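Local coordinates for ferrichrome ABC transporter substrate-binding protein (Staphylococcus pseudintermedius, PDB 5FLY) that probably binds ferrichrome-type iron siderophores at the cell surface and delivers them to an ABC transporter for uptake, at residues M31-A36 with Y257-P262; L39-A44 with K131-D136; Q52-Q55 with L59-Q62; Y111-Q116 with L182-G187. All coordinates share one frame; numbering follows the deposited sequence.

Contact 1: residues M31-A36 with Y257-P262; sequences MAPTYA and YWYNDP. With 7PG (2,5,8,11,14,17,20,23-octaoxapentacosan-25-ol), chain P.
P33 packs against the phenol end of Y259, its CB lying 3.5 Å from Y259 OH. The same carbon is 3.7 Å from Y259 CE1, and the pyrrolidine ring and the phenol cross at a slant. Y259 reaches this place because its CG stands beside the backbone N, opposite the carbonyl carbon (chi1 -65°). T34 adds a looser touch from its methyl, CG2, to N260 OD1 at 4.1 Å. Water completes the join. One molecule donates to T34 O (2.8 Å from its oxygen) and accepts from N260 N; a second lies within bonding distance of P33 O and, more weakly, of D261 OD1, though it has more acceptors in reach than protons to give. These bridges run between main-chain atoms of both loops, apart from the carboxylate of D261.

The two loops come from different lobes of a class III solute-binding protein: 31-36 follows strand 28-30 of the parallel sheet, whereas 257-262 leads into helix 262-278, with D261 as its N-cap. They meet at the floor of the interlobe cleft, which here holds the polyether 7PG. The indole of W258 lays one face under the chain, with 7PG O1 3.5 Å above the ring plane over its centre. The inner end of the polyether, C15, comes within 3.3 Å of W258 O, and T34 OG1 lies 3.7 Å from the same C15.

Further out, Y88 OH pairs with T34 OG1 and E162 holds W258 NE1. The amide of N260 is gripped at both ends, by E180 at ND2 and Q116 at OD1, which should fix its rotation.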
# COMPACT_ATOMS: atom_id res chain seq x y z
N MET A 31 -2.08 -10.20 -10.98
CA MET A 31 -0.78 -9.73 -11.44
C MET A 31 -0.33 -8.44 -10.74
O MET A 31 0.85 -8.11 -10.74
CB MET A 31 -0.79 -9.50 -12.95
CG MET A 31 -0.88 -10.77 -13.77
SD MET A 31 0.34 -12.03 -13.29
CE MET A 31 1.87 -11.13 -13.46
N ALA A 32 -1.29 -7.70 -10.19
CA ALA A 32 -0.98 -6.47 -9.46
C ALA A 32 -0.90 -6.78 -7.96
O ALA A 32 -1.93 -7.04 -7.32
CB ALA A 32 -2.03 -5.42 -9.74
N PRO A 33 0.31 -6.76 -7.38
CA PRO A 33 0.43 -7.21 -5.98
C PRO A 33 -0.33 -6.36 -4.98
O PRO A 33 -0.64 -6.85 -3.90
CB PRO A 33 1.94 -7.14 -5.72
CG PRO A 33 2.50 -6.24 -6.77
CD PRO A 33 1.62 -6.45 -7.97
N THR A 34 -0.62 -5.11 -5.32
CA THR A 34 -1.44 -4.25 -4.48
C THR A 34 -2.74 -4.93 -4.05
O THR A 34 -3.17 -4.74 -2.91
CB THR A 34 -1.76 -2.94 -5.22
OG1 THR A 34 -0.51 -2.24 -5.43
CG2 THR A 34 -2.72 -2.07 -4.44
N TYR A 35 -3.34 -5.72 -4.93
CA TYR A 35 -4.67 -6.30 -4.69
C TYR A 35 -4.61 -7.74 -4.17
O TYR A 35 -5.63 -8.32 -3.82
CB TYR A 35 -5.51 -6.22 -5.99
CG TYR A 35 -5.51 -4.81 -6.49
CD1 TYR A 35 -6.31 -3.83 -5.89
CD2 TYR A 35 -4.66 -4.41 -7.52
CE1 TYR A 35 -6.27 -2.52 -6.29
CE2 TYR A 35 -4.62 -3.12 -7.94
CZ TYR A 35 -5.42 -2.16 -7.31
OH TYR A 35 -5.38 -0.85 -7.71
N ALA A 36 -3.41 -8.30 -4.09
CA ALA A 36 -3.27 -9.70 -3.70
C ALA A 36 -3.66 -9.97 -2.26
O ALA A 36 -4.42 -10.90 -2.00
CB ALA A 36 -1.84 -10.17 -3.96
N TYR A 257 6.48 -2.81 4.62
CA TYR A 257 5.63 -1.61 4.59
C TYR A 257 5.11 -1.17 3.21
O TYR A 257 4.30 -0.25 3.13
CB TYR A 257 6.40 -0.45 5.22
CG TYR A 257 6.24 -0.34 6.72
CD1 TYR A 257 6.82 -1.27 7.57
CD2 TYR A 257 5.51 0.69 7.28
CE1 TYR A 257 6.67 -1.17 8.94
CE2 TYR A 257 5.35 0.79 8.64
CZ TYR A 257 5.94 -0.15 9.47
OH TYR A 257 5.80 -0.05 10.82
N TRP A 258 5.58 -1.79 2.13
CA TRP A 258 5.19 -1.31 0.80
C TRP A 258 3.69 -1.32 0.56
O TRP A 258 3.16 -0.43 -0.10
CB TRP A 258 5.84 -2.14 -0.31
CG TRP A 258 7.28 -1.85 -0.54
CD1 TRP A 258 7.89 -0.63 -0.46
CD2 TRP A 258 8.29 -2.80 -0.87
NE1 TRP A 258 9.24 -0.77 -0.73
CE2 TRP A 258 9.50 -2.09 -0.98
CE3 TRP A 258 8.28 -4.19 -1.08
CZ2 TRP A 258 10.70 -2.73 -1.29
CZ3 TRP A 258 9.49 -4.82 -1.40
CH2 TRP A 258 10.67 -4.08 -1.50
N TYR A 259 3.00 -2.35 1.05
CA TYR A 259 1.61 -2.60 0.65
C TYR A 259 0.57 -1.98 1.61
O TYR A 259 0.93 -1.46 2.67
CB TYR A 259 1.41 -4.12 0.47
CG TYR A 259 2.26 -4.61 -0.68
CD1 TYR A 259 1.89 -4.33 -1.98
CD2 TYR A 259 3.46 -5.27 -0.46
CE1 TYR A 259 2.66 -4.73 -3.05
CE2 TYR A 259 4.25 -5.67 -1.54
CZ TYR A 259 3.84 -5.39 -2.83
OH TYR A 259 4.61 -5.77 -3.91
N ASN A 260 -0.71 -2.00 1.22
CA ASN A 260 -1.77 -1.44 2.04
C ASN A 260 -3.00 -2.34 2.11
O ASN A 260 -4.11 -1.89 2.34
CB ASN A 260 -2.16 -0.02 1.56
CG ASN A 260 -2.67 0.03 0.11
OD1 ASN A 260 -2.94 -0.99 -0.52
ND2 ASN A 260 -2.81 1.24 -0.41
N ASP A 261 -2.77 -3.64 1.89
CA ASP A 261 -3.78 -4.67 2.08
C ASP A 261 -4.04 -4.93 3.58
O ASP A 261 -3.24 -4.56 4.44
CB ASP A 261 -3.31 -5.95 1.43
CG ASP A 261 -2.06 -6.46 2.09
OD1 ASP A 261 -0.96 -5.98 1.73
OD2 ASP A 261 -2.19 -7.28 3.05
N PRO A 262 -5.15 -5.62 3.92
CA PRO A 262 -5.45 -5.85 5.34
C PRO A 262 -4.35 -6.58 6.14
O PRO A 262 -4.23 -6.29 7.33
CB PRO A 262 -6.74 -6.69 5.29
CG PRO A 262 -7.39 -6.27 3.97
CD PRO A 262 -6.24 -6.04 3.03
C2 7PG P . 6.96 -2.10 -4.76
O1 7PG P . 8.32 -2.05 -4.40
C3 7PG P . 8.79 -0.76 -4.18
C4 7PG P . 9.56 -0.27 -5.40
O2 7PG P . 10.34 0.85 -5.09
C5 7PG P . 9.64 1.90 -4.49
C6 7PG P . 10.17 3.26 -4.95
O3 7PG P . 9.10 4.17 -5.02
C7 7PG P . 8.37 4.18 -6.22
C8 7PG P . 7.08 4.98 -6.01
O4 7PG P . 6.22 4.92 -7.13
C9 7PG P . 5.83 3.64 -7.49
C10 7PG P . 4.46 3.59 -8.19
O5 7PG P . 3.89 2.35 -7.85
C11 7PG P . 2.52 2.18 -8.10
C12 7PG P . 1.99 1.06 -7.20
O6 7PG P . 0.99 1.56 -6.34
C13 7PG P . 1.36 1.88 -5.03
C14 7PG P . 1.68 0.62 -4.24
O7 7PG P . 1.12 0.73 -2.97
C15 7PG P . 0.76 -0.49 -2.37
O HOH W 1 -1.37 -6.93 -1.16
O HOH W 2 -1.55 -3.25 -1.21

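Contact 2: residues L39-A44 with K131-D136; sequences LKYLDA and KKWKAD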
# COMPACT_ATOMS: atom_id res chain seq x y z
N LEU A 39 -7.59 -9.72 -1.61
CA LEU A 39 -8.37 -10.83 -2.13
C LEU A 39 -8.12 -12.10 -1.32
O LEU A 39 -9.04 -12.87 -1.06
CB LEU A 39 -8.05 -11.04 -3.60
CG LEU A 39 -8.69 -9.99 -4.53
CD1 LEU A 39 -7.99 -10.02 -5.90
CD2 LEU A 39 -10.20 -10.24 -4.67
N LYS A 40 -6.87 -12.33 -0.91
CA LYS A 40 -6.51 -13.48 -0.07
C LYS A 40 -7.22 -13.39 1.29
O LYS A 40 -7.74 -14.38 1.82
CB LYS A 40 -5.00 -13.53 0.11
CG LYS A 40 -4.50 -14.48 1.20
CD LYS A 40 -4.88 -15.91 0.96
CE LYS A 40 -4.46 -16.81 2.14
NZ LYS A 40 -4.93 -18.22 1.96
N TYR A 41 -7.29 -12.18 1.83
CA TYR A 41 -7.92 -11.95 3.12
C TYR A 41 -9.39 -12.35 3.07
O TYR A 41 -9.98 -12.78 4.07
CB TYR A 41 -7.77 -10.48 3.52
CG TYR A 41 -8.07 -10.17 4.96
CD1 TYR A 41 -7.10 -10.34 5.94
CD2 TYR A 41 -9.30 -9.67 5.34
CE1 TYR A 41 -7.37 -10.04 7.25
CE2 TYR A 41 -9.58 -9.36 6.66
CZ TYR A 41 -8.60 -9.56 7.61
OH TYR A 41 -8.85 -9.24 8.93
N LEU A 42 -9.96 -12.21 1.88
CA LEU A 42 -11.36 -12.56 1.62
C LEU A 42 -11.53 -13.99 1.09
O LEU A 42 -12.64 -14.37 0.68
CB LEU A 42 -11.97 -11.57 0.62
CG LEU A 42 -12.16 -10.13 1.13
CD1 LEU A 42 -12.56 -9.23 -0.02
CD2 LEU A 42 -13.22 -10.07 2.24
N ASP A 43 -10.46 -14.78 1.15
CA ASP A 43 -10.44 -16.18 0.71
C ASP A 43 -10.92 -16.31 -0.73
O ASP A 43 -11.67 -17.23 -1.07
CB ASP A 43 -11.30 -17.07 1.61
CG ASP A 43 -11.05 -18.56 1.36
OD1 ASP A 43 -9.89 -18.94 1.07
OD2 ASP A 43 -12.01 -19.35 1.45
N ALA A 44 -10.47 -15.39 -1.58
CA ALA A 44 -10.75 -15.47 -3.01
C ALA A 44 -10.12 -16.71 -3.65
O ALA A 44 -9.11 -17.25 -3.18
CB ALA A 44 -10.26 -14.23 -3.71
N LYS A 131 -17.33 -4.96 5.22
CA LYS A 131 -18.01 -4.05 6.14
C LYS A 131 -17.60 -4.29 7.59
O LYS A 131 -17.35 -3.33 8.33
CB LYS A 131 -19.53 -4.18 5.99
CG LYS A 131 -20.11 -3.48 4.77
CD LYS A 131 -21.65 -3.49 4.79
CE LYS A 131 -22.23 -2.58 5.90
NZ LYS A 131 -21.89 -1.12 5.72
N LYS A 132 -17.55 -5.58 7.99
CA LYS A 132 -17.16 -5.97 9.35
C LYS A 132 -15.68 -5.64 9.60
O LYS A 132 -15.34 -5.03 10.61
CB LYS A 132 -17.42 -7.46 9.58
CG LYS A 132 -16.89 -7.99 10.92
CD LYS A 132 -17.11 -9.50 11.09
CE LYS A 132 -16.54 -9.98 12.41
NZ LYS A 132 -16.91 -11.40 12.71
N TRP A 133 -14.82 -6.02 8.66
CA TRP A 133 -13.41 -5.69 8.74
C TRP A 133 -13.19 -4.17 8.86
O TRP A 133 -12.42 -3.70 9.70
CB TRP A 133 -12.67 -6.21 7.52
CG TRP A 133 -11.29 -5.65 7.45
CD1 TRP A 133 -10.22 -6.09 8.15
CD2 TRP A 133 -10.84 -4.53 6.67
NE1 TRP A 133 -9.12 -5.31 7.87
CE2 TRP A 133 -9.48 -4.35 6.96
CE3 TRP A 133 -11.46 -3.67 5.76
CZ2 TRP A 133 -8.71 -3.34 6.36
CZ3 TRP A 133 -10.70 -2.66 5.18
CH2 TRP A 133 -9.34 -2.51 5.48
N LYS A 134 -13.87 -3.42 8.01
CA LYS A 134 -13.75 -1.96 8.04
C LYS A 134 -14.16 -1.35 9.39
O LYS A 134 -13.48 -0.47 9.92
CB LYS A 134 -14.60 -1.36 6.92
CG LYS A 134 -14.40 0.11 6.72
CD LYS A 134 -15.30 0.62 5.63
CE LYS A 134 -15.05 2.09 5.37
NZ LYS A 134 -16.04 2.61 4.42
N ALA A 135 -15.28 -1.81 9.92
CA ALA A 135 -15.77 -1.29 11.20
C ALA A 135 -14.78 -1.60 12.32
O ALA A 135 -14.52 -0.75 13.16
CB ALA A 135 -17.12 -1.87 11.52
N ASP A 136 -14.22 -2.81 12.31
CA ASP A 136 -13.24 -3.20 13.32
C ASP A 136 -11.98 -2.36 13.20
O ASP A 136 -11.41 -1.89 14.20
CB ASP A 136 -12.87 -4.68 13.20
CG ASP A 136 -14.03 -5.61 13.53
OD1 ASP A 136 -14.98 -5.19 14.20
OD2 ASP A 136 -13.97 -6.79 13.11
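A single aromatic pair carries this contact: Y41 and W133 meet across backbones whose CA atoms stay 10.0 Å apart. The phenol advances on the pyrrole side of the indole, where Y41 OH is 3.5 Å from W133 CD1. Y41 CE2 lies 3.7 Å from the same W133 CD1, with the six-membered ring of the indole turned off to one side. The planes are inclined at 67° with centroids 5.2 Å apart, an oblique meeting of the two rings, while the side chains themselves cross at about a right angle. Both rings extend far from their helices because each CG is anti to its own backbone N (chi1 -166° in Y41, 169° in W133).

The contact ties the end of helix 36-41, in the lobe built on the parallel sheet, to helix 127-152, the long helix that in class III binding proteins links the two lobes. Just beyond Y41, helix 36-41 stops in a Schellman motif. D43 takes positive phi as the C-prime residue, A44 N bonds L39 O at 2.9 Å, and D43 N bonds K40 O at 2.8 Å.

Other aromatic groups extend the cluster: Y263 meets Y41 edge-to-face, and W137, one turn along the long helix, lies nearly parallel to W133. K134 of the same helix forms a salt bridge with E118 of helix 113-124, and K126, in the loop before the long helix, bonds L42 O through NZ.

Contact 3: residues Q52-Q55 with L59-Q62; sequences QVDQ and LAKQ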
# COMPACT_ATOMS: atom_id res chain seq x y z
N GLN A 52 6.01 -10.81 -7.16
CA GLN A 52 6.43 -9.72 -6.29
C GLN A 52 5.95 -9.92 -4.85
O GLN A 52 6.51 -9.34 -3.93
CB GLN A 52 5.91 -8.37 -6.81
CG GLN A 52 6.65 -7.88 -8.03
CD GLN A 52 6.22 -6.47 -8.41
OE1 GLN A 52 6.66 -5.48 -7.82
NE2 GLN A 52 5.34 -6.38 -9.40
N VAL A 53 4.92 -10.73 -4.64
CA VAL A 53 4.42 -10.91 -3.27
C VAL A 53 5.46 -11.61 -2.40
O VAL A 53 5.48 -11.44 -1.18
CB VAL A 53 3.08 -11.71 -3.21
CG1 VAL A 53 1.99 -10.98 -3.99
CG2 VAL A 53 3.23 -13.14 -3.69
N ASP A 54 6.36 -12.36 -3.02
CA ASP A 54 7.37 -13.08 -2.25
C ASP A 54 8.43 -12.17 -1.66
O ASP A 54 9.16 -12.58 -0.76
CB ASP A 54 8.01 -14.16 -3.11
CG ASP A 54 7.17 -15.43 -3.16
OD1 ASP A 54 6.22 -15.55 -2.35
OD2 ASP A 54 7.46 -16.30 -4.00
N GLN A 55 8.50 -10.93 -2.14
CA GLN A 55 9.45 -9.98 -1.61
C GLN A 55 8.93 -9.28 -0.35
O GLN A 55 9.71 -8.63 0.35
CB GLN A 55 9.82 -8.96 -2.68
CG GLN A 55 10.74 -9.56 -3.74
CD GLN A 55 10.25 -9.32 -5.15
OE1 GLN A 55 9.97 -8.19 -5.54
NE2 GLN A 55 10.15 -10.40 -5.92
N LEU A 59 3.17 -10.85 2.82
CA LEU A 59 2.41 -11.54 1.78
C LEU A 59 3.00 -12.91 1.43
O LEU A 59 2.26 -13.81 1.07
CB LEU A 59 2.32 -10.67 0.52
CG LEU A 59 1.70 -9.29 0.73
CD1 LEU A 59 1.73 -8.50 -0.58
CD2 LEU A 59 0.28 -9.38 1.26
N ALA A 60 4.32 -13.08 1.53
CA ALA A 60 4.94 -14.34 1.13
C ALA A 60 4.35 -15.52 1.89
O ALA A 60 4.09 -16.57 1.31
CB ALA A 60 6.47 -14.28 1.33
N LYS A 61 4.12 -15.34 3.19
CA LYS A 61 3.61 -16.45 3.99
C LYS A 61 2.14 -16.77 3.64
O LYS A 61 1.68 -17.86 3.91
CB LYS A 61 3.75 -16.16 5.48
CG LYS A 61 3.11 -14.90 5.92
CD LYS A 61 3.12 -14.75 7.43
CE LYS A 61 2.57 -13.38 7.83
NZ LYS A 61 1.36 -12.97 7.03
N GLN A 62 1.43 -15.81 3.06
CA GLN A 62 0.03 -16.04 2.68
C GLN A 62 -0.16 -16.71 1.31
O GLN A 62 -1.28 -17.11 0.99
CB GLN A 62 -0.74 -14.71 2.66
CG GLN A 62 -0.78 -13.97 3.99
CD GLN A 62 -1.33 -14.82 5.13
OE1 GLN A 62 -0.90 -14.68 6.27
NE2 GLN A 62 -2.29 -15.69 4.82
O HOH W 3 4.84 -17.36 -1.15
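V53 holds CG1 beside its backbone N and CG2 between N and the carbonyl carbon (chi1 -60°), which sets its two gamma carbons; the stems of V53 and L59 meet because the backbones run close, CA atoms 5.5 Å apart, leaving V53 CB 3.9 Å from L59 CB. D54 has its CG beside the backbone N (chi1 -83°), and this swings the carboxylate back along the turn although its CB points away from 59-62. D54 OD1 consequently hangs 3.9 Å from A60 CB. That methyl is also approached by the main chain, with D54 O 3.8 Å away. L59 CB, for its part, leans on V53 O at 3.7 Å.

A water bridges the two segments, donating one proton to D54 OD1 (2.6 Å from the water oxygen) and the other to A60 O (2.7 Å). The carboxylate therefore reaches a backbone carbonyl that it could not bond directly, both being acceptors. V53 O and A60 N are close as well, but the angle is too poor for a bond.

Here the chain leaves strand 46-50 of the parallel sheet, passes through the 3-10 turn 52-55, and doubles back into helix 57-62, so the contact is a local fold-back within one beta-alpha unit of the alpha/beta lobe. At the far side of the short helix, K61 NZ donates to Q62 OE1 (2.9 Å), in the carbonyl plane and on a lone pair, and also bonds V58 O. V53 rests on A36 of helix 36-41. Beyond D54, K68 makes a long, weak ion pair with OD1.

Contact 4: residues Y111-Q116 with L182-G187; sequences YNYLEQ and LYQAFG
Y113 and Q184 are the nearest residues of the two backbones, with CA atoms 9.4 Å apart. Y113 opens helix 113-124, which N112 starts with a capping box: E115 N bonds N112 OD1 at 2.9 Å, and N112 N bonds E115 OE1 at 3.0 Å. Segment 182-187 is the end of helix 179-185, widened there by a pi-type turn and left by G187 at positive phi.

Side chains bridge the distance by sliding past each other in opposite directions. Y113 CG sits between the backbone N and the carbonyl carbon (chi1 77°), aiming the ring at the other helix. The extended Q184 brings OE1 to the ring's edge, near its plane and 3.4 Å from Y113 CE1, with the amide turned 90° to the ring. The amide's other end is fixed by K173 O and N174 OD1, both bonded to NE2. Y113 OH touches A185 CB at 3.6 Å and is hydrogen-bonded to W137 NE1.

Helix 127-152 thus borders the pair through W137 and through T141, which A185 touches; L265 of helix 262-278 lies against Y113, and Y183 OH bonds V158 O of strand 158-164.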
# COMPACT_ATOMS: atom_id res chain seq x y z
N TYR A 111 -8.70 4.77 -6.04
CA TYR A 111 -9.26 4.17 -4.82
C TYR A 111 -8.38 4.46 -3.61
O TYR A 111 -7.19 4.16 -3.63
CB TYR A 111 -9.40 2.65 -4.95
CG TYR A 111 -10.38 2.18 -6.01
CD1 TYR A 111 -10.00 2.05 -7.34
CD2 TYR A 111 -11.69 1.87 -5.68
CE1 TYR A 111 -10.90 1.62 -8.30
CE2 TYR A 111 -12.60 1.44 -6.63
CZ TYR A 111 -12.19 1.32 -7.94
OH TYR A 111 -13.11 0.87 -8.88
N ASN A 112 -8.96 5.02 -2.54
CA ASN A 112 -8.22 5.04 -1.28
C ASN A 112 -8.24 3.62 -0.74
O ASN A 112 -8.93 2.75 -1.27
CB ASN A 112 -8.78 6.08 -0.29
CG ASN A 112 -10.14 5.70 0.31
OD1 ASN A 112 -10.39 4.56 0.70
ND2 ASN A 112 -11.01 6.69 0.41
N TYR A 113 -7.47 3.38 0.31
CA TYR A 113 -7.19 2.02 0.74
C TYR A 113 -8.41 1.27 1.25
O TYR A 113 -8.48 0.05 1.14
CB TYR A 113 -6.07 2.03 1.78
CG TYR A 113 -6.45 2.45 3.18
CD1 TYR A 113 -6.79 3.76 3.49
CD2 TYR A 113 -6.37 1.54 4.21
CE1 TYR A 113 -7.12 4.13 4.79
CE2 TYR A 113 -6.68 1.89 5.50
CZ TYR A 113 -7.04 3.18 5.79
OH TYR A 113 -7.34 3.49 7.10
N LEU A 114 -9.39 1.99 1.80
CA LEU A 114 -10.62 1.37 2.26
C LEU A 114 -11.56 1.07 1.08
O LEU A 114 -12.11 -0.03 0.98
CB LEU A 114 -11.32 2.26 3.30
CG LEU A 114 -10.51 2.52 4.58
CD1 LEU A 114 -11.24 3.45 5.54
CD2 LEU A 114 -10.18 1.24 5.29
N GLU A 115 -11.73 2.04 0.19
CA GLU A 115 -12.47 1.85 -1.07
C GLU A 115 -11.89 0.68 -1.86
O GLU A 115 -12.59 -0.06 -2.53
CB GLU A 115 -12.42 3.13 -1.91
CG GLU A 115 -13.08 4.33 -1.25
CD GLU A 115 -12.87 5.63 -2.02
OE1 GLU A 115 -11.91 5.73 -2.83
OE2 GLU A 115 -13.67 6.57 -1.81
N GLN A 116 -10.57 0.54 -1.81
CA GLN A 116 -9.90 -0.54 -2.52
C GLN A 116 -10.36 -1.91 -2.00
O GLN A 116 -10.68 -2.81 -2.76
CB GLN A 116 -8.39 -0.37 -2.36
CG GLN A 116 -7.52 -1.43 -3.02
CD GLN A 116 -6.06 -1.15 -2.76
OE1 GLN A 116 -5.49 -0.25 -3.36
NE2 GLN A 116 -5.47 -1.88 -1.82
N LEU A 182 -0.69 6.15 8.95
CA LEU A 182 -0.23 7.36 9.60
C LEU A 182 -1.14 8.56 9.36
O LEU A 182 -1.52 9.24 10.32
CB LEU A 182 1.19 7.68 9.15
CG LEU A 182 2.24 6.68 9.62
CD1 LEU A 182 3.54 6.84 8.85
CD2 LEU A 182 2.47 6.80 11.15
N TYR A 183 -1.53 8.80 8.11
CA TYR A 183 -2.26 10.02 7.75
C TYR A 183 -3.78 9.86 7.79
O TYR A 183 -4.50 10.83 8.06
CB TYR A 183 -1.85 10.50 6.36
CG TYR A 183 -0.39 10.83 6.26
CD1 TYR A 183 0.17 11.85 7.02
CD2 TYR A 183 0.44 10.11 5.40
CE1 TYR A 183 1.53 12.17 6.91
CE2 TYR A 183 1.79 10.41 5.30
CZ TYR A 183 2.32 11.44 6.06
OH TYR A 183 3.67 11.74 5.95
N GLN A 184 -4.28 8.67 7.47
CA GLN A 184 -5.73 8.45 7.44
C GLN A 184 -6.22 7.79 8.72
O GLN A 184 -7.07 8.35 9.42
CB GLN A 184 -6.13 7.63 6.21
CG GLN A 184 -5.71 8.28 4.90
CD GLN A 184 -6.17 7.51 3.68
OE1 GLN A 184 -7.37 7.22 3.52
NE2 GLN A 184 -5.22 7.13 2.82
N ALA A 185 -5.72 6.60 9.02
CA ALA A 185 -6.20 5.84 10.18
C ALA A 185 -5.86 6.54 11.51
O ALA A 185 -6.71 6.64 12.40
CB ALA A 185 -5.65 4.43 10.18
N PHE A 186 -4.61 7.01 11.66
CA PHE A 186 -4.19 7.68 12.90
C PHE A 186 -4.42 9.19 12.84
O PHE A 186 -4.36 9.87 13.88
CB PHE A 186 -2.70 7.45 13.21
CG PHE A 186 -2.31 6.03 13.57
CD1 PHE A 186 -3.25 5.06 13.88
CD2 PHE A 186 -0.96 5.67 13.59
CE1 PHE A 186 -2.85 3.76 14.21
CE2 PHE A 186 -0.56 4.38 13.93
CZ PHE A 186 -1.50 3.43 14.23
N GLY A 187 -4.63 9.74 11.65
CA GLY A 187 -4.98 11.15 11.51
C GLY A 187 -3.88 12.13 11.85
O GLY A 187 -4.13 13.27 12.26

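Contact 1 is the hub and touches the other three. It meets contact 2 through P262, whose CB is 3.7 Å from Y41 CD1 and 3.8 Å from W133 NE1. Y259 leads to contact 3, its CD2 3.7 Å from L59 CD1. Toward contact 4, the methyl carbon T34 CG2 packs 3.5 Å from Q116 OE1. Contacts 2 and 4 join where W133 CH2 meets L114 CD2 at 3.8 Å, whereas contacts 3 and 4 stay about 10 Å apart at their nearest atoms. Contact 1 supplies T34, W258 and Y259 to the polyether pocket; the side chains of L59 and Y113 lie about 8 Å from the ligand, and that of W133 about 13 Å.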